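PDB 5DN7: TOG array regulator of axonemal microtubules protein 1 from Mus musculus, which binds microtubules and promotes their polymerization through its TOG domains, takes part in ciliogenesis and is required for ciliary tubulin modification and control of cilium length. Local coordinates for residues 129-134 and 163-168. Numbering follows the deposited sequence.
Sequences KIFLKL and VNICIC
Two apolar pairs, Phe131 with Ile165 and Leu132 with Cys168, join helix 121-138 to helix 156-172 in a small, buried, purely van der Waals contact near the middle of the TOG 2 domain. The evidence for its modest size is direct: 164 Å² is buried, counting both sides. The closest CA atoms, those of Phe131 and Ile165, are 7.9 Å apart, and the contacts between the segments run through side chains. Phe131 and Ile165 cross at about a right angle. The methyl CD1 at the end of Ile165 nears the CD2-CE2 bond of the ring obliquely, 3.5 Å from Phe131 CD2 and equally near CE2, while CG and CZ lie farther off. With CG1 beside the backbone N (chi1 -71°) and the chain then extended (chi2 165°), Ile165 reaches across with this methyl. Leu147 of helix 140-148 touches both Phe131 and Ile165, so the pair also packs against that helix, and Ser112 of helix 105-114 also touches Phe131. Were Phe131 replaced by an alanine, the Ile165 methyl would probably lose its aromatic partner and a gap would be likely to open between the two helices. The second pair meets through a single methyl and the sulfur: Leu132 CD2 lies 3.8 Å from Cys168 SG, where a trans chi1 (177°) turns the sulfur away from the amide nitrogen and toward the leucine. Since the helices belong to the predicted repeats HEAT 6 and HEAT 7, this is the lateral packing of successive repeats that builds the HEAT-repeat solenoid of a TOG domain.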
loop_
_atom_site.group_PDB
_atom_site.type_symbol
_atom_site.label_atom_id
_atom_site.label_comp_id
_atom_site.label_asym_id
_atom_site.label_seq_id
_atom_site.Cartn_x
_atom_site.Cartn_y
_atom_site.Cartn_z
ATOM N N LYS A 129 -7.060 0.628 -3.624
ATOM C CA LYS A 129 -8.021 1.704 -3.307
ATOM C C LYS A 129 -7.705 2.350 -1.960
ATOM O O LYS A 129 -7.611 3.600 -1.833
ATOM C CB LYS A 129 -9.460 1.183 -3.293
ATOM C CG LYS A 129 -10.046 0.890 -4.674
ATOM C CD LYS A 129 -11.323 0.071 -4.511
ATOM C CE LYS A 129 -11.952 -0.253 -5.841
ATOM N NZ LYS A 129 -12.895 -1.394 -5.667
ATOM N N ILE A 130 -7.507 1.499 -0.950
ATOM C CA ILE A 130 -7.212 2.036 0.380
ATOM C C ILE A 130 -5.948 2.910 0.399
ATOM O O ILE A 130 -5.994 4.059 0.854
ATOM C CB ILE A 130 -7.084 0.917 1.420
ATOM C CG1 ILE A 130 -8.451 0.279 1.641
ATOM C CG2 ILE A 130 -6.620 1.486 2.738
ATOM C CD1 ILE A 130 -8.390 -1.143 2.110
ATOM N N PHE A 131 -4.827 2.391 -0.094
ATOM C CA PHE A 131 -3.585 3.164 -0.057
ATOM C C PHE A 131 -3.679 4.496 -0.834
ATOM O O PHE A 131 -3.102 5.492 -0.397
ATOM C CB PHE A 131 -2.403 2.330 -0.583
ATOM C CG PHE A 131 -1.832 1.370 0.433
ATOM C CD1 PHE A 131 -1.189 1.843 1.562
ATOM C CD2 PHE A 131 -1.944 -0.007 0.258
ATOM C CE1 PHE A 131 -0.669 0.969 2.505
ATOM C CE2 PHE A 131 -1.414 -0.890 1.197
ATOM C CZ PHE A 131 -0.777 -0.395 2.329
ATOM N N LEU A 132 -4.390 4.515 -1.969
ATOM C CA LEU A 132 -4.520 5.754 -2.717
ATOM C C LEU A 132 -5.371 6.754 -1.955
ATOM O O LEU A 132 -5.061 7.963 -1.947
ATOM C CB LEU A 132 -5.109 5.511 -4.112
ATOM C CG LEU A 132 -4.085 4.891 -5.073
ATOM C CD1 LEU A 132 -4.743 4.254 -6.312
ATOM C CD2 LEU A 132 -3.050 5.938 -5.462
ATOM N N LYS A 133 -6.432 6.273 -1.305
ATOM C CA LYS A 133 -7.215 7.177 -0.456
ATOM C C LYS A 133 -6.336 7.781 0.670
ATOM O O LYS A 133 -6.340 9.009 0.902
ATOM C CB LYS A 133 -8.423 6.448 0.136
ATOM C CG LYS A 133 -9.465 7.380 0.724
ATOM C CD LYS A 133 -9.995 8.326 -0.358
ATOM C CE LYS A 133 -11.059 9.281 0.155
ATOM N NZ LYS A 133 -11.905 9.757 -1.003
ATOM N N LEU A 134 -5.578 6.910 1.344
ATOM C CA LEU A 134 -4.674 7.352 2.397
ATOM C C LEU A 134 -3.742 8.440 1.883
ATOM O O LEU A 134 -3.602 9.479 2.512
ATOM C CB LEU A 134 -3.845 6.195 2.960
ATOM C CG LEU A 134 -4.542 5.119 3.803
ATOM C CD1 LEU A 134 -3.513 4.127 4.334
ATOM C CD2 LEU A 134 -5.362 5.713 4.943
ATOM N N VAL A 163 7.162 -1.921 -2.774
ATOM C CA VAL A 163 7.818 -1.210 -3.864
ATOM C C VAL A 163 6.796 -0.771 -4.948
ATOM O O VAL A 163 6.842 0.363 -5.439
ATOM C CB VAL A 163 8.927 -2.057 -4.520
ATOM C CG1 VAL A 163 9.674 -1.225 -5.574
ATOM C CG2 VAL A 163 9.877 -2.561 -3.480
ATOM N N ASN A 164 5.852 -1.642 -5.287
ATOM C CA ASN A 164 4.890 -1.262 -6.327
ATOM C C ASN A 164 3.986 -0.105 -5.902
ATOM O O ASN A 164 3.600 0.727 -6.723
ATOM C CB ASN A 164 4.018 -2.450 -6.745
ATOM C CG ASN A 164 4.743 -3.430 -7.675
ATOM O OD1 ASN A 164 5.585 -3.045 -8.493
ATOM N ND2 ASN A 164 4.402 -4.708 -7.551
ATOM N N ILE A 165 3.639 -0.062 -4.622
ATOM C CA ILE A 165 2.806 1.022 -4.103
ATOM C C ILE A 165 3.602 2.334 -4.120
ATOM O O ILE A 165 3.039 3.409 -4.373
ATOM C CB ILE A 165 2.287 0.687 -2.679
ATOM C CG1 ILE A 165 1.234 -0.421 -2.760
ATOM C CG2 ILE A 165 1.675 1.899 -1.994
ATOM C CD1 ILE A 165 0.935 -1.079 -1.374
ATOM N N CYS A 166 4.911 2.242 -3.856
ATOM C CA CYS A 166 5.775 3.401 -4.057
ATOM C C CYS A 166 5.736 3.886 -5.524
ATOM O O CYS A 166 5.577 5.100 -5.786
ATOM C CB CYS A 166 7.215 3.084 -3.628
ATOM S SG CYS A 166 7.385 2.902 -1.835
ATOM N N ILE A 167 5.856 2.954 -6.472
ATOM C CA ILE A 167 5.798 3.316 -7.898
ATOM C C ILE A 167 4.490 4.026 -8.235
ATOM O O ILE A 167 4.459 5.078 -8.892
ATOM C CB ILE A 167 5.924 2.088 -8.813
ATOM C CG1 ILE A 167 7.281 1.424 -8.635
ATOM C CG2 ILE A 167 5.679 2.476 -10.305
ATOM C CD1 ILE A 167 7.357 0.035 -9.258
ATOM N N CYS A 168 3.408 3.437 -7.753
ATOM C CA CYS A 168 2.088 3.982 -7.954
ATOM C C CYS A 168 1.997 5.439 -7.439
ATOM O O CYS A 168 1.511 6.356 -8.131
ATOM C CB CYS A 168 1.083 3.068 -7.262
ATOM S SG CYS A 168 -0.622 3.622 -7.331
#